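Toluene, o-xylene monooxygenase oxygenase subunit (Pseudomonas stutzeri, PDB 2INC) is probably a ferritin-like, non-catalytic subunit of a multicomponent hydroxylase that oxidises toluene and o-xylene, with the diiron site in a larger partner subunit. Local coordinates at residues W8-G13 with V24-H29; E36-L41 with P46-Y51. All blocks are in the same frame, centred on the assembly; numbering follows the deposited sequence.

How the interactions relate
Interactions 1 and 2 lie in series along the N-terminal part of the chain. Interaction 1 closes around the end of helix 20-25, and interaction 2 opens afterwards at the start of helix 46-56. Their centres are 24 Å apart, and their nearest atoms about 7 Å. They do not touch. Phe-31, in the chain between them, packs its ring against those of Trp-39 and Tyr-51 in interaction 2. The centres lie 27 and 28 Å from the centre of the chain, beyond the main helical bundle. Both regions also contact the chain of another protein, so they belong to a subunit interface.

Interaction 1: residues W8-G13 with V24-H29; sequences WSHLAG and VSTNLH
His-10 reaches across to Thr-26 and Asn-27 and carries most of this contact. Just before it, Trp-8 starts a tight turn, with Leu-11 N donating to Trp-8 O at 2.9 Å. The indole NE1 of Trp-8 bonds to Val-23 O, next to segment 24-29. The His-10 ring follows. Its CG sits between the backbone N and the carbonyl carbon (chi1 66°), and the ring extends toward the other segment. The ring edge at CE1 meets Thr-26 OG1 in the ring plane, 2.9 Å away, a short approach. OG1 itself donates to Glu-22 O. On the same edge a water bridges the segments. It lies 3.2 Å from His-10 NE2 and donates to Thr-26 O at 2.9 Å. Asn-27 CB lies over one ring face in a CH-pi contact, 4.0 Å from the centroid and 28° off the normal. The Asn-27 amide continues past His-10 ND1, with CG 3.6 Å from that nitrogen. ND1 is buried here and has no polar partner. Leu-11 comes next. Its CG packs against the opposite face of the His-10 ring, toward the rim, so the imidazole is held between Leu-11 and Asn-27. Leu-11 CD2 also reaches Thr-26 OG1, at 4.0 Å. The contact thus fixes the N-terminal loop against the residues that leave helix 20-25. Another protein chain adds a polar side chain stacked on His-10. Behind segment 24-29, Ser-25 and Thr-26 rest on Thr-143 of helix 142-172.

Interaction 2: residues E36-L41 with P46-Y51; sequences ERPWEL and PMQTWY
The Gln-48 side chain grips the backbone of Trp-39 with two hydrogen bonds. Trp-39 N donates to Gln-48 OE1 at 2.9 Å, nearly straight at 170°. Gln-48 NE2 returns a bond to Trp-39 O, also 2.9 Å but more bent, from above the carbonyl plane. The side chain bends at chi2 (-92°), which brings the amide up to the loop backbone. NE2 has a further acceptor in Asp-42 O, so the whole amide is engaged. An alanine in its place would probably leave Trp-39 N and O without their side-chain partner and let the loop drift from the helix. Within the loop, Arg-37 NH1 bonds to Leu-41 O at 3.0 Å, and this guanidinium also bonds to a polar side chain of another protein chain.

The aromatic contact is T-shaped. The edge of Trp-39 meets the face of Tyr-51, with ring planes at 89° and CZ2 over the centre of the phenol ring. Tyr-51 OH is anchored to Gln-137 O.

Apolar packing completes the contact. Pro-38 CG lies 4.3 Å from Tyr-51 CB. Met-47 CG lies 4.3 Å from Trp-39 CD1.

This is a loop folded back on the first turns of the helix that follows it. Both ends of the glutamine amide bond to the backbone of one loop residue, which ties the loop to the first turn of helix 46-56.

Interaction 1: residues W8-G13 with V24-H29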
# COMPACT_ATOMS: atom_id res chain seq x y z
N TRP B 8 16.27 -19.92 -1.39
CA TRP B 8 17.22 -19.96 -2.50
C TRP B 8 18.22 -21.09 -2.29
O TRP B 8 18.66 -21.37 -1.15
CB TRP B 8 18.07 -18.70 -2.61
CG TRP B 8 17.35 -17.39 -2.83
CD1 TRP B 8 17.57 -16.22 -2.14
CD2 TRP B 8 16.40 -17.09 -3.84
NE1 TRP B 8 16.79 -15.23 -2.63
CE2 TRP B 8 16.06 -15.72 -3.69
CE3 TRP B 8 15.79 -17.83 -4.87
CZ2 TRP B 8 15.10 -15.07 -4.50
CZ3 TRP B 8 14.83 -17.18 -5.70
CH2 TRP B 8 14.51 -15.81 -5.51
N SER B 9 18.64 -21.71 -3.38
CA SER B 9 19.66 -22.80 -3.28
C SER B 9 20.92 -22.43 -2.46
O SER B 9 21.42 -23.27 -1.72
CB SER B 9 20.02 -23.36 -4.65
OG SER B 9 20.36 -22.28 -5.53
N HIS B 10 21.39 -21.18 -2.53
CA HIS B 10 22.59 -20.78 -1.80
C HIS B 10 22.37 -20.60 -0.31
O HIS B 10 23.34 -20.51 0.45
CB HIS B 10 23.28 -19.52 -2.41
CG HIS B 10 22.47 -18.26 -2.30
ND1 HIS B 10 22.72 -17.28 -1.36
CD2 HIS B 10 21.42 -17.82 -3.04
CE1 HIS B 10 21.84 -16.30 -1.50
NE2 HIS B 10 21.05 -16.59 -2.52
N LEU B 11 21.11 -20.56 0.12
CA LEU B 11 20.75 -20.46 1.53
C LEU B 11 20.14 -21.74 2.07
O LEU B 11 19.77 -21.81 3.25
CB LEU B 11 19.74 -19.32 1.75
CG LEU B 11 20.17 -17.92 1.29
CD1 LEU B 11 19.02 -16.98 1.38
CD2 LEU B 11 21.34 -17.44 2.12
N ALA B 12 19.98 -22.74 1.22
CA ALA B 12 19.32 -23.98 1.65
C ALA B 12 20.18 -24.63 2.74
O ALA B 12 21.39 -24.71 2.59
CB ALA B 12 19.09 -24.92 0.45
N GLY B 13 19.58 -25.08 3.83
CA GLY B 13 20.37 -25.49 5.01
C GLY B 13 20.95 -24.29 5.78
O GLY B 13 22.18 -24.12 5.86
N VAL B 24 17.22 -10.84 -0.13
CA VAL B 24 17.43 -9.82 -1.19
C VAL B 24 18.84 -9.26 -1.28
O VAL B 24 19.10 -8.44 -2.20
CB VAL B 24 16.45 -8.64 -1.04
CG1 VAL B 24 14.99 -9.14 -0.96
CG2 VAL B 24 16.76 -7.84 0.25
N SER B 25 19.74 -9.69 -0.39
CA SER B 25 21.07 -9.05 -0.24
C SER B 25 22.27 -9.92 -0.52
O SER B 25 23.39 -9.38 -0.71
CB SER B 25 21.27 -8.45 1.15
OG SER B 25 20.12 -7.71 1.50
N THR B 26 22.09 -11.25 -0.47
CA THR B 26 23.25 -12.12 -0.43
C THR B 26 23.66 -12.70 -1.78
O THR B 26 22.81 -13.07 -2.60
CB THR B 26 23.05 -13.29 0.59
OG1 THR B 26 21.83 -13.97 0.26
CG2 THR B 26 22.88 -12.72 1.98
N ASN B 27 24.98 -12.78 -1.99
CA ASN B 27 25.55 -13.56 -3.06
C ASN B 27 25.10 -13.06 -4.37
O ASN B 27 24.78 -13.88 -5.27
CB ASN B 27 25.19 -15.05 -2.92
CG ASN B 27 25.92 -15.70 -1.76
OD1 ASN B 27 26.66 -16.65 -1.94
ND2 ASN B 27 25.75 -15.15 -0.58
N LEU B 28 25.11 -11.71 -4.54
CA LEU B 28 24.57 -11.12 -5.78
C LEU B 28 25.61 -10.69 -6.81
O LEU B 28 25.26 -10.54 -7.98
CB LEU B 28 23.66 -9.87 -5.46
CG LEU B 28 22.54 -10.18 -4.45
CD1 LEU B 28 21.80 -8.99 -4.08
CD2 LEU B 28 21.59 -11.26 -5.01
N HIS B 29 26.87 -10.45 -6.41
CA HIS B 29 27.90 -10.09 -7.38
C HIS B 29 28.26 -11.36 -8.11
O HIS B 29 28.42 -12.41 -7.48
CB HIS B 29 29.14 -9.50 -6.73
CG HIS B 29 28.91 -8.14 -6.16
ND1 HIS B 29 29.69 -7.60 -5.15
CD2 HIS B 29 28.01 -7.19 -6.48
CE1 HIS B 29 29.24 -6.40 -4.85
NE2 HIS B 29 28.23 -6.11 -5.66
O HOH W 1 19.93 -13.55 -2.34

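Interaction 2: residues E36-L41 with P46-Y51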
# COMPACT_ATOMS: atom_id res chain seq x y z
N GLU B 36 39.69 -14.68 -12.97
CA GLU B 36 40.68 -14.52 -14.04
C GLU B 36 40.09 -13.69 -15.16
O GLU B 36 40.82 -13.13 -15.95
CB GLU B 36 41.08 -15.90 -14.57
CG GLU B 36 40.71 -17.05 -13.55
CD GLU B 36 39.14 -17.35 -13.45
OE1 GLU B 36 38.75 -18.18 -12.59
OE2 GLU B 36 38.29 -16.76 -14.20
N ARG B 37 38.76 -13.61 -15.19
CA ARG B 37 38.01 -12.83 -16.17
C ARG B 37 36.68 -12.43 -15.51
O ARG B 37 35.66 -13.07 -15.75
CB ARG B 37 37.73 -13.65 -17.42
CG ARG B 37 37.28 -12.80 -18.64
CD ARG B 37 36.56 -13.68 -19.65
NE ARG B 37 37.52 -14.64 -20.23
CZ ARG B 37 38.19 -14.46 -21.36
NH1 ARG B 37 38.02 -13.36 -22.10
NH2 ARG B 37 39.03 -15.41 -21.77
N PRO B 38 36.71 -11.38 -14.67
CA PRO B 38 35.54 -10.89 -13.95
C PRO B 38 34.35 -10.61 -14.87
O PRO B 38 33.24 -11.01 -14.59
CB PRO B 38 36.03 -9.54 -13.36
CG PRO B 38 37.45 -9.60 -13.33
CD PRO B 38 37.92 -10.61 -14.35
N TRP B 39 34.61 -9.90 -15.97
CA TRP B 39 33.53 -9.44 -16.84
C TRP B 39 33.50 -10.25 -18.13
O TRP B 39 34.52 -10.78 -18.55
CB TRP B 39 33.74 -7.95 -17.17
CG TRP B 39 33.93 -7.13 -15.88
CD1 TRP B 39 35.09 -6.56 -15.42
CD2 TRP B 39 32.95 -6.90 -14.89
NE1 TRP B 39 34.84 -5.94 -14.20
CE2 TRP B 39 33.55 -6.11 -13.87
CE3 TRP B 39 31.60 -7.27 -14.77
CZ2 TRP B 39 32.86 -5.74 -12.70
CZ3 TRP B 39 30.90 -6.83 -13.66
CH2 TRP B 39 31.54 -6.09 -12.64
N GLU B 40 32.33 -10.33 -18.76
CA GLU B 40 32.09 -11.29 -19.84
C GLU B 40 32.58 -10.73 -21.19
O GLU B 40 31.79 -10.62 -22.16
CB GLU B 40 30.59 -11.62 -19.90
CG GLU B 40 30.16 -12.82 -20.78
CD GLU B 40 30.56 -14.18 -20.20
OE1 GLU B 40 30.10 -14.48 -19.08
OE2 GLU B 40 31.31 -14.95 -20.89
N LEU B 41 33.87 -10.40 -21.25
CA LEU B 41 34.46 -9.72 -22.42
C LEU B 41 35.92 -10.13 -22.42
O LEU B 41 36.30 -10.97 -21.64
CB LEU B 41 34.35 -8.17 -22.30
CG LEU B 41 32.94 -7.57 -22.39
CD1 LEU B 41 32.91 -6.19 -21.84
CD2 LEU B 41 32.33 -7.59 -23.79
N PRO B 46 40.86 -2.57 -19.58
CA PRO B 46 41.18 -1.83 -18.33
C PRO B 46 40.31 -2.21 -17.11
O PRO B 46 40.87 -2.41 -16.03
CB PRO B 46 40.98 -0.37 -18.74
CG PRO B 46 41.37 -0.38 -20.20
CD PRO B 46 40.76 -1.66 -20.75
N MET B 47 38.98 -2.40 -17.28
CA MET B 47 38.14 -2.74 -16.11
C MET B 47 38.40 -4.12 -15.55
O MET B 47 38.19 -4.36 -14.36
CB MET B 47 36.64 -2.60 -16.42
CG MET B 47 35.72 -2.36 -15.19
SD MET B 47 36.01 -0.68 -14.54
CE MET B 47 35.29 0.39 -15.78
N GLN B 48 38.82 -5.08 -16.39
CA GLN B 48 39.12 -6.39 -15.87
C GLN B 48 40.37 -6.25 -14.96
O GLN B 48 40.42 -6.78 -13.87
CB GLN B 48 39.45 -7.37 -17.04
CG GLN B 48 38.40 -7.49 -18.14
CD GLN B 48 37.47 -8.61 -17.84
OE1 GLN B 48 37.25 -8.93 -16.67
NE2 GLN B 48 36.98 -9.28 -18.88
N THR B 49 41.39 -5.55 -15.46
CA THR B 49 42.62 -5.27 -14.70
C THR B 49 42.39 -4.49 -13.41
O THR B 49 42.99 -4.82 -12.36
CB THR B 49 43.61 -4.49 -15.58
OG1 THR B 49 43.94 -5.36 -16.65
CG2 THR B 49 44.88 -4.22 -14.84
N TRP B 50 41.49 -3.50 -13.49
CA TRP B 50 41.14 -2.68 -12.31
C TRP B 50 40.61 -3.63 -11.26
O TRP B 50 41.08 -3.58 -10.13
CB TRP B 50 40.10 -1.66 -12.65
CG TRP B 50 39.87 -0.74 -11.51
CD1 TRP B 50 39.20 -1.03 -10.34
CD2 TRP B 50 40.31 0.61 -11.40
NE1 TRP B 50 39.17 0.08 -9.53
CE2 TRP B 50 39.89 1.08 -10.14
CE3 TRP B 50 41.06 1.46 -12.24
CZ2 TRP B 50 40.17 2.37 -9.69
CZ3 TRP B 50 41.35 2.75 -11.79
CH2 TRP B 50 40.87 3.20 -10.53
N TYR B 51 39.65 -4.49 -11.59
CA TYR B 51 39.07 -5.37 -10.56
C TYR B 51 39.99 -6.47 -10.05
O TYR B 51 39.91 -6.90 -8.84
CB TYR B 51 37.75 -6.01 -11.01
CG TYR B 51 36.56 -5.09 -10.81
CD1 TYR B 51 36.42 -3.95 -11.60
CD2 TYR B 51 35.65 -5.27 -9.78
CE1 TYR B 51 35.33 -3.04 -11.41
CE2 TYR B 51 34.55 -4.36 -9.61
CZ TYR B 51 34.42 -3.26 -10.43
OH TYR B 51 33.37 -2.34 -10.29